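Local structure of PmoF1 (Methylocystis sp. ATCC 49242, 6P1E) at residues A27-F32 / I115-D120; V44-E49 / A54-D59; V86-A91 / L101-V106. The protein binds copper(II) through a PCuAC domain and probably acts as a copper chaperone in a methane-oxidizing bacterium. All coordinates share one frame; numbering follows the deposited sequence.

Interaction 1 of 3, residues A27-F32 / I115-D120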
loop_
_atom_site.group_PDB
_atom_site.type_symbol
_atom_site.label_atom_id
_atom_site.label_comp_id
_atom_site.label_asym_id
_atom_site.label_seq_id
_atom_site.Cartn_x
_atom_site.Cartn_y
_atom_site.Cartn_z
ATOM N N ALA B 27 8.440 2.898 13.966
ATOM C CA ALA B 27 7.442 2.930 12.899
ATOM C C ALA B 27 7.942 2.101 11.723
ATOM O O ALA B 27 9.124 1.768 11.650
ATOM C CB ALA B 27 7.164 4.356 12.467
ATOM N N SER B 28 7.036 1.781 10.804
ATOM C CA SER B 28 7.376 1.000 9.623
ATOM C C SER B 28 6.992 1.768 8.370
ATOM O O SER B 28 5.863 2.236 8.264
ATOM C CB SER B 28 6.659 -0.352 9.653
ATOM O OG SER B 28 7.055 -1.110 10.781
ATOM N N PHE B 29 7.918 1.870 7.419
ATOM C CA PHE B 29 7.696 2.631 6.193
ATOM C C PHE B 29 7.498 1.692 5.017
ATOM O O PHE B 29 8.225 0.707 4.860
ATOM C CB PHE B 29 8.867 3.579 5.917
ATOM C CG PHE B 29 8.860 4.170 4.530
ATOM C CD1 PHE B 29 8.123 5.307 4.249
ATOM C CD2 PHE B 29 9.597 3.586 3.508
ATOM C CE1 PHE B 29 8.117 5.851 2.977
ATOM C CE2 PHE B 29 9.594 4.125 2.236
ATOM C CZ PHE B 29 8.856 5.261 1.972
ATOM N N TYR B 30 6.519 2.040 4.186
ATOM C CA TYR B 30 6.045 1.201 3.098
ATOM C C TYR B 30 5.887 2.038 1.839
ATOM O O TYR B 30 5.701 3.251 1.910
ATOM C CB TYR B 30 4.708 0.557 3.466
ATOM C CG TYR B 30 4.720 -0.228 4.759
ATOM C CD1 TYR B 30 5.492 -1.373 4.894
ATOM C CD2 TYR B 30 3.939 0.166 5.835
ATOM C CE1 TYR B 30 5.495 -2.093 6.071
ATOM C CE2 TYR B 30 3.935 -0.548 7.013
ATOM C CZ TYR B 30 4.715 -1.678 7.127
ATOM O OH TYR B 30 4.713 -2.391 8.304
ATOM N N ALA B 31 5.960 1.384 0.687
ATOM C CA ALA B 31 5.851 2.066 -0.595
ATOM C C ALA B 31 5.813 1.046 -1.715
ATOM O O ALA B 31 6.049 -0.140 -1.491
ATOM C CB ALA B 31 7.004 3.032 -0.804
ATOM N N PHE B 32 5.470 1.513 -2.909
ATOM C CA PHE B 32 5.579 0.709 -4.113
ATOM C C PHE B 32 6.624 1.351 -5.007
ATOM O O PHE B 32 6.475 2.505 -5.408
ATOM C CB PHE B 32 4.228 0.609 -4.817
ATOM C CG PHE B 32 3.103 0.220 -3.903
ATOM C CD1 PHE B 32 2.738 -1.103 -3.761
ATOM C CD2 PHE B 32 2.422 1.178 -3.172
ATOM C CE1 PHE B 32 1.704 -1.467 -2.919
ATOM C CE2 PHE B 32 1.391 0.821 -2.327
ATOM C CZ PHE B 32 1.034 -0.503 -2.199
ATOM N N ILE B 115 10.649 12.871 -0.280
ATOM C CA ILE B 115 9.250 12.484 -0.348
ATOM C C ILE B 115 8.516 12.936 0.901
ATOM O O ILE B 115 9.135 13.262 1.913
ATOM C CB ILE B 115 9.089 10.956 -0.502
ATOM C CG1 ILE B 115 9.609 10.224 0.742
ATOM C CG2 ILE B 115 9.819 10.476 -1.750
ATOM C CD1 ILE B 115 9.284 8.748 0.766
ATOM N N ASP B 116 7.193 12.952 0.812
ATOM C CA ASP B 116 6.342 13.192 1.964
ATOM C C ASP B 116 5.488 11.949 2.157
ATOM O O ASP B 116 4.596 11.668 1.357
ATOM C CB ASP B 116 5.481 14.438 1.759
ATOM C CG ASP B 116 4.637 14.775 2.973
ATOM O OD1 ASP B 116 5.062 14.450 4.102
ATOM O OD2 ASP B 116 3.554 15.373 2.801
ATOM N N ALA B 117 5.784 11.191 3.206
ATOM C CA ALA B 117 5.086 9.941 3.459
ATOM C C ALA B 117 3.818 10.203 4.251
ATOM O O ALA B 117 3.815 10.967 5.213
ATOM C CB ALA B 117 5.984 8.966 4.199
ATOM N N ALA B 118 2.732 9.575 3.829
ATOM C CA ALA B 118 1.468 9.727 4.522
ATOM C C ALA B 118 1.436 8.794 5.742
ATOM O O ALA B 118 2.040 7.722 5.722
ATOM C CB ALA B 118 0.341 9.463 3.573
ATOM N N ILE B 119 0.752 9.206 6.806
ATOM C CA ILE B 119 0.818 8.483 8.077
ATOM C C ILE B 119 -0.461 7.729 8.453
ATOM O O ILE B 119 -1.539 8.311 8.533
ATOM C CB ILE B 119 1.175 9.456 9.223
ATOM C CG1 ILE B 119 2.540 10.092 8.948
ATOM C CG2 ILE B 119 1.184 8.736 10.573
ATOM C CD1 ILE B 119 2.913 11.193 9.905
ATOM N N ASP B 120 -0.311 6.419 8.652
ATOM C CA ASP B 120 -1.356 5.550 9.199
ATOM C C ASP B 120 -1.134 5.352 10.706
ATOM O O ASP B 120 -0.151 4.720 11.086
ATOM C CB ASP B 120 -1.339 4.187 8.498
ATOM C CG ASP B 120 -2.614 3.392 8.716
ATOM O OD1 ASP B 120 -3.685 4.006 8.904
ATOM O OD2 ASP B 120 -2.543 2.144 8.686
#
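Phe29 and Ile115 reach into the interior from opposite directions, and the far end of the aromatic ring meets the end of the isoleucine chain. Ile115 CD1 lies 3.7 Å from Phe29 CZ and 3.8 Å from Phe29 CE1, so one methyl serves two adjacent ring carbons and approaches them obliquely. Ala117 takes a different side of the same ring: its CB sits at the edge, in the ring plane, 4.0 Å from Phe29 CE1. The ring gets there because CG stands anti to the backbone N of Phe29 (chi1 167°), which brings the end of the side chain closer to strand 111-120 than its first bond would suggest. In the mixed sheet of this PCuAC domain the two strands are not direct partners. Strand 10-18 pairs with both of them, antiparallel to 27-35 and parallel to 111-120, and the CA atoms of Phe29 and Ala117 remain 8.2 Å apart. The contact is thus made by side chains across the buried interior. Met103 of strand 100-107 touches Phe29, Ile115 and Ala117, while Pro15 packs against both Phe29 and Ile115. On Ile115, CG1 projects between the backbone N and the carbonyl carbon (chi1 65°), and the extended chain beyond it (chi2 171°) carries CD1 to the ring.

Interaction 2 of 3, residues V44-E49 / A54-D59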
loop_
_atom_site.group_PDB
_atom_site.type_symbol
_atom_site.label_atom_id
_atom_site.label_comp_id
_atom_site.label_asym_id
_atom_site.label_seq_id
_atom_site.Cartn_x
_atom_site.Cartn_y
_atom_site.Cartn_z
ATOM N N VAL B 44 19.342 2.021 -0.915
ATOM C CA VAL B 44 20.468 1.715 -0.035
ATOM C C VAL B 44 20.412 2.458 1.297
ATOM O O VAL B 44 21.010 2.018 2.279
ATOM C CB VAL B 44 21.814 2.038 -0.721
ATOM C CG1 VAL B 44 22.004 1.158 -1.947
ATOM C CG2 VAL B 44 21.898 3.516 -1.095
ATOM N N ALA B 45 19.700 3.577 1.336
ATOM C CA ALA B 45 19.601 4.351 2.567
ATOM C C ALA B 45 18.339 5.199 2.618
ATOM O O ALA B 45 17.764 5.555 1.590
ATOM C CB ALA B 45 20.831 5.236 2.727
ATOM N N VAL B 46 17.921 5.515 3.840
ATOM C CA VAL B 46 16.792 6.401 4.079
ATOM C C VAL B 46 17.188 7.394 5.162
ATOM O O VAL B 46 17.709 7.004 6.207
ATOM C CB VAL B 46 15.532 5.619 4.506
ATOM C CG1 VAL B 46 14.414 6.565 4.942
ATOM C CG2 VAL B 46 15.060 4.716 3.374
ATOM N N LYS B 47 16.951 8.675 4.899
ATOM C CA LYS B 47 17.243 9.727 5.865
ATOM C C LYS B 47 15.946 10.386 6.322
ATOM O O LYS B 47 15.102 10.752 5.503
ATOM C CB LYS B 47 18.188 10.763 5.254
ATOM C CG LYS B 47 19.553 10.196 4.886
ATOM C CD LYS B 47 20.496 11.270 4.367
ATOM C CE LYS B 47 20.098 11.754 2.982
ATOM N NZ LYS B 47 21.041 12.781 2.462
ATOM N N VAL B 48 15.799 10.537 7.634
ATOM C CA VAL B 48 14.588 11.105 8.212
ATOM C C VAL B 48 14.939 11.875 9.482
ATOM O O VAL B 48 15.604 11.357 10.378
ATOM C CB VAL B 48 13.531 10.012 8.504
ATOM C CG1 VAL B 48 14.094 8.924 9.416
ATOM C CG2 VAL B 48 12.267 10.629 9.092
ATOM N N GLU B 49 14.509 13.129 9.539
ATOM C CA GLU B 49 14.889 14.013 10.629
ATOM C C GLU B 49 14.127 13.719 11.921
ATOM O O GLU B 49 14.667 13.883 13.015
ATOM C CB GLU B 49 14.651 15.466 10.222
ATOM C CG GLU B 49 15.466 15.908 9.019
ATOM C CD GLU B 49 15.230 17.360 8.655
ATOM O OE1 GLU B 49 14.699 18.109 9.502
ATOM O OE2 GLU B 49 15.573 17.750 7.518
ATOM N N ALA B 54 17.040 5.154 10.294
ATOM C CA ALA B 54 16.211 4.315 9.440
ATOM C C ALA B 54 17.013 3.106 8.978
ATOM O O ALA B 54 18.140 3.246 8.504
ATOM C CB ALA B 54 15.700 5.107 8.256
ATOM N N VAL B 55 16.424 1.921 9.121
ATOM C CA VAL B 55 17.085 0.670 8.759
ATOM C C VAL B 55 16.269 -0.052 7.696
ATOM O O VAL B 55 15.095 -0.362 7.904
ATOM C CB VAL B 55 17.273 -0.247 9.987
ATOM C CG1 VAL B 55 17.869 -1.591 9.578
ATOM C CG2 VAL B 55 18.163 0.430 11.018
ATOM N N ILE B 56 16.895 -0.320 6.557
ATOM C CA ILE B 56 16.210 -0.989 5.464
ATOM C C ILE B 56 16.239 -2.497 5.672
ATOM O O ILE B 56 17.285 -3.080 5.942
ATOM C CB ILE B 56 16.844 -0.640 4.104
ATOM C CG1 ILE B 56 16.974 0.881 3.965
ATOM C CG2 ILE B 56 16.010 -1.221 2.967
ATOM C CD1 ILE B 56 17.686 1.335 2.715
ATOM N N HIS B 57 15.074 -3.118 5.519
ATOM C CA HIS B 57 14.935 -4.561 5.627
ATOM C C HIS B 57 14.371 -5.053 4.304
ATOM O O HIS B 57 13.172 -5.299 4.181
ATOM C CB HIS B 57 14.016 -4.934 6.796
ATOM C CG HIS B 57 14.570 -4.574 8.138
ATOM N ND1 HIS B 57 15.614 -5.258 8.724
ATOM C CD2 HIS B 57 14.223 -3.598 9.011
ATOM C CE1 HIS B 57 15.884 -4.720 9.900
ATOM N NE2 HIS B 57 15.055 -3.710 10.097
ATOM N N GLY B 58 15.245 -5.202 3.312
ATOM C CA GLY B 58 14.808 -5.382 1.940
ATOM C C GLY B 58 14.793 -6.822 1.470
ATOM O O GLY B 58 14.452 -7.096 0.317
ATOM N N ASP B 59 15.138 -7.742 2.367
ATOM C CA ASP B 59 15.094 -9.171 2.065
ATOM C C ASP B 59 13.840 -9.753 2.711
ATOM O O ASP B 59 13.799 -9.971 3.920
ATOM C CB ASP B 59 16.352 -9.879 2.574
ATOM C CG ASP B 59 16.391 -11.354 2.201
ATOM O OD1 ASP B 59 15.431 -11.852 1.575
ATOM O OD2 ASP B 59 17.391 -12.020 2.537
HETATM O O HOH W 1 19.160 3.958 6.007
HETATM O O HOH W 2 19.085 7.103 8.682
#
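Ile56 pushes its CD1 methyl against the peptide link between Val44 and Ala45, 3.3 Å from Val44 C and equally close to Ala45 N, so this end of the contact is side chain on backbone. The chain of Ile56 is extended beyond CG1 (chi2 175°), which carries the methyl across to the neighbouring strand. Val44 and Ala45 both face Val106 in a classic beta bulge, part of the antiparallel pairing of strand 41-47 with 100-107. Direct pairing goes to other strands throughout: 41-47 also bonds to 69-71, and 51-57 to 75-91. The two strands of this contact run roughly antiparallel to each other, at 145°, but their axes come no closer than 6.5 Å.

Farther along, Ala54 turns its CB toward Val46, 3.8 Å from Val46 CB and 3.4 Å from Val46 O; the small methyl thus meets both the side chain and the carbonyl of one residue. Val46 sets CG1 anti to its backbone N (chi1 172°), placing that branch beside Ala54 as well, while its CG2 is directed to the Ile56 side. Val86 of strand 75-91 packs against both Val46 and Ala54. Val48 CG1 adds a looser apolar touch on Ala54 CB. Two waters fill in for direct pairing between the backbones of Val46 and Ala54. One accepts from Val46 N and donates to Ala54 O; the other donates to Val46 O and accepts a longer bond from Ala54 N, at 3.3 Å.

Interaction 3 of 3, residues V86-A91 / L101-V106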
loop_
_atom_site.group_PDB
_atom_site.type_symbol
_atom_site.label_atom_id
_atom_site.label_comp_id
_atom_site.label_asym_id
_atom_site.label_seq_id
_atom_site.Cartn_x
_atom_site.Cartn_y
_atom_site.Cartn_z
ATOM N N VAL B 86 11.040 -0.470 5.557
ATOM C CA VAL B 86 12.072 0.304 6.232
ATOM C C VAL B 86 11.626 0.572 7.660
ATOM O O VAL B 86 10.545 1.114 7.889
ATOM C CB VAL B 86 12.357 1.635 5.507
ATOM C CG1 VAL B 86 13.449 2.421 6.228
ATOM C CG2 VAL B 86 12.743 1.377 4.064
ATOM N N ALA B 87 12.463 0.182 8.617
ATOM C CA ALA B 87 12.187 0.444 10.019
ATOM C C ALA B 87 12.636 1.848 10.383
ATOM O O ALA B 87 13.774 2.230 10.113
ATOM C CB ALA B 87 12.885 -0.583 10.901
ATOM N N LEU B 88 11.726 2.614 10.976
ATOM C CA LEU B 88 12.026 3.955 11.471
ATOM C C LEU B 88 12.100 3.896 12.994
ATOM O O LEU B 88 11.089 3.672 13.655
ATOM C CB LEU B 88 10.963 4.955 11.015
ATOM C CG LEU B 88 10.712 5.034 9.506
ATOM C CD1 LEU B 88 9.665 6.092 9.197
ATOM C CD2 LEU B 88 11.996 5.321 8.741
ATOM N N LEU B 89 13.296 4.078 13.543
ATOM C CA LEU B 89 13.522 3.882 14.972
ATOM C C LEU B 89 13.628 5.218 15.723
ATOM O O LEU B 89 14.093 6.216 15.175
ATOM C CB LEU B 89 14.787 3.044 15.179
ATOM C CG LEU B 89 14.907 1.783 14.315
ATOM C CD1 LEU B 89 16.250 1.106 14.541
ATOM C CD2 LEU B 89 13.761 0.838 14.629
ATOM N N ASP B 90 13.182 5.218 16.976
ATOM C CA ASP B 90 13.353 6.357 17.881
ATOM C C ASP B 90 12.699 7.656 17.405
ATOM O O ASP B 90 13.385 8.650 17.158
ATOM C CB ASP B 90 14.845 6.611 18.119
ATOM C CG ASP B 90 15.560 5.398 18.680
ATOM O OD1 ASP B 90 14.964 4.681 19.509
ATOM O OD2 ASP B 90 16.721 5.160 18.287
ATOM N N ALA B 91 11.378 7.631 17.255
ATOM C CA ALA B 91 10.590 8.843 17.037
ATOM C C ALA B 91 10.941 9.945 18.040
ATOM O O ALA B 91 11.058 9.688 19.237
ATOM C CB ALA B 91 9.107 8.523 17.115
ATOM N N LEU B 101 5.303 12.959 6.750
ATOM C CA LEU B 101 6.660 12.755 7.229
ATOM C C LEU B 101 7.607 12.916 6.058
ATOM O O LEU B 101 7.567 12.144 5.102
ATOM C CB LEU B 101 6.833 11.379 7.874
ATOM C CG LEU B 101 8.237 11.137 8.440
ATOM C CD1 LEU B 101 8.462 11.998 9.676
ATOM C CD2 LEU B 101 8.472 9.670 8.759
ATOM N N GLU B 102 8.466 13.924 6.145
ATOM C CA GLU B 102 9.459 14.153 5.114
ATOM C C GLU B 102 10.590 13.155 5.274
ATOM O O GLU B 102 11.102 12.951 6.375
ATOM C CB GLU B 102 10.000 15.581 5.176
ATOM C CG GLU B 102 11.026 15.890 4.099
ATOM C CD GLU B 102 11.384 17.361 4.044
ATOM O OE1 GLU B 102 12.155 17.820 4.913
ATOM O OE2 GLU B 102 10.898 18.059 3.128
ATOM N N MET B 103 10.968 12.534 4.164
ATOM C CA MET B 103 12.039 11.552 4.151
ATOM C C MET B 103 12.838 11.732 2.876
ATOM O O MET B 103 12.323 12.247 1.884
ATOM C CB MET B 103 11.487 10.123 4.218
ATOM C CG MET B 103 10.477 9.867 5.325
ATOM S SD MET B 103 9.642 8.277 5.129
ATOM C CE MET B 103 11.025 7.142 5.170
ATOM N N THR B 104 14.088 11.287 2.900
ATOM C CA THR B 104 14.901 11.247 1.698
ATOM C C THR B 104 15.271 9.801 1.425
ATOM O O THR B 104 15.887 9.140 2.259
ATOM C CB THR B 104 16.180 12.098 1.833
ATOM O OG1 THR B 104 15.832 13.448 2.164
ATOM C CG2 THR B 104 16.972 12.086 0.530
ATOM N N LEU B 105 14.878 9.314 0.255
ATOM C CA LEU B 105 15.264 7.983 -0.181
ATOM C C LEU B 105 16.524 8.105 -1.018
ATOM O O LEU B 105 16.623 8.989 -1.868
ATOM C CB LEU B 105 14.145 7.313 -0.983
ATOM C CG LEU B 105 12.760 7.282 -0.333
ATOM C CD1 LEU B 105 11.760 6.597 -1.256
ATOM C CD2 LEU B 105 12.799 6.602 1.026
ATOM N N VAL B 106 17.480 7.219 -0.771
ATOM C CA VAL B 106 18.751 7.242 -1.478
ATOM C C VAL B 106 18.896 5.972 -2.300
ATOM O O VAL B 106 18.961 4.870 -1.755
ATOM C CB VAL B 106 19.943 7.370 -0.508
ATOM C CG1 VAL B 106 21.246 7.529 -1.281
ATOM C CG2 VAL B 106 19.738 8.546 0.441
#
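Strand segments 86-91 and 101-106 face each other across the interior of the mixed sheet, with their nearest CA atoms, those of Leu88 and Met103, 10.5 Å apart. At that spacing the backbones are too far apart to pair, and each bonds to other strands: Val86 and Leu88 to Phe29 and Ala27, and Ala87 to Val55, on the one segment; Leu101 to Ala117, and Thr104 to Lys47, on the other. Side chains whose first bonds point across make the contact. Leu88 supplies one side of it and divides its two branches between two partners. Its CD1 meets Leu101 CD2 tip to tip at 3.8 Å, and its CD2 meets Met103 CE, also tip to tip, at 4.1 Å. With CG anti to the carbonyl carbon (chi1 -55°), the fork of Leu88 is carried toward 101-106. Met103 bends at its last torsion (chi3 59°), turning the terminal methyl, rather than the sulfur, to the leucine.

Around this group the same side chains reach other strands. Ala27, Phe51 and Ala54 are touched by Leu88, while Met103 lies on Val46. The three residues that meet are buried, and every touching atom is a methyl carbon. Such a junction joins the two strands by dispersion and exclusion of water, without the directional constraint that a hydrogen bond or salt bridge would impose.

Overall arrangement
Interactions 1 and 3 are buried, and interaction 2 lies at their partly exposed border; the 100-107 strand connects all three. Interactions 1 and 3 have centres about 8 Å apart and are joined by Phe29 N to Val86 O and Ala117 N to Leu101 O, both 2.8 Å and probably hydrogen bonds. Interaction 2 adjoins interaction 3, centres about 7 Å apart, with Val46 CG1 3.4 Å from Met103 CE. Interactions 1 and 2 do not touch; their nearest atoms are about 6 Å apart. A bound copper(II) ion lies about 10 Å from the side chain of Ala117, and one about 13 Å from that of Leu101; Glu13 and His34 are among the copper ligands.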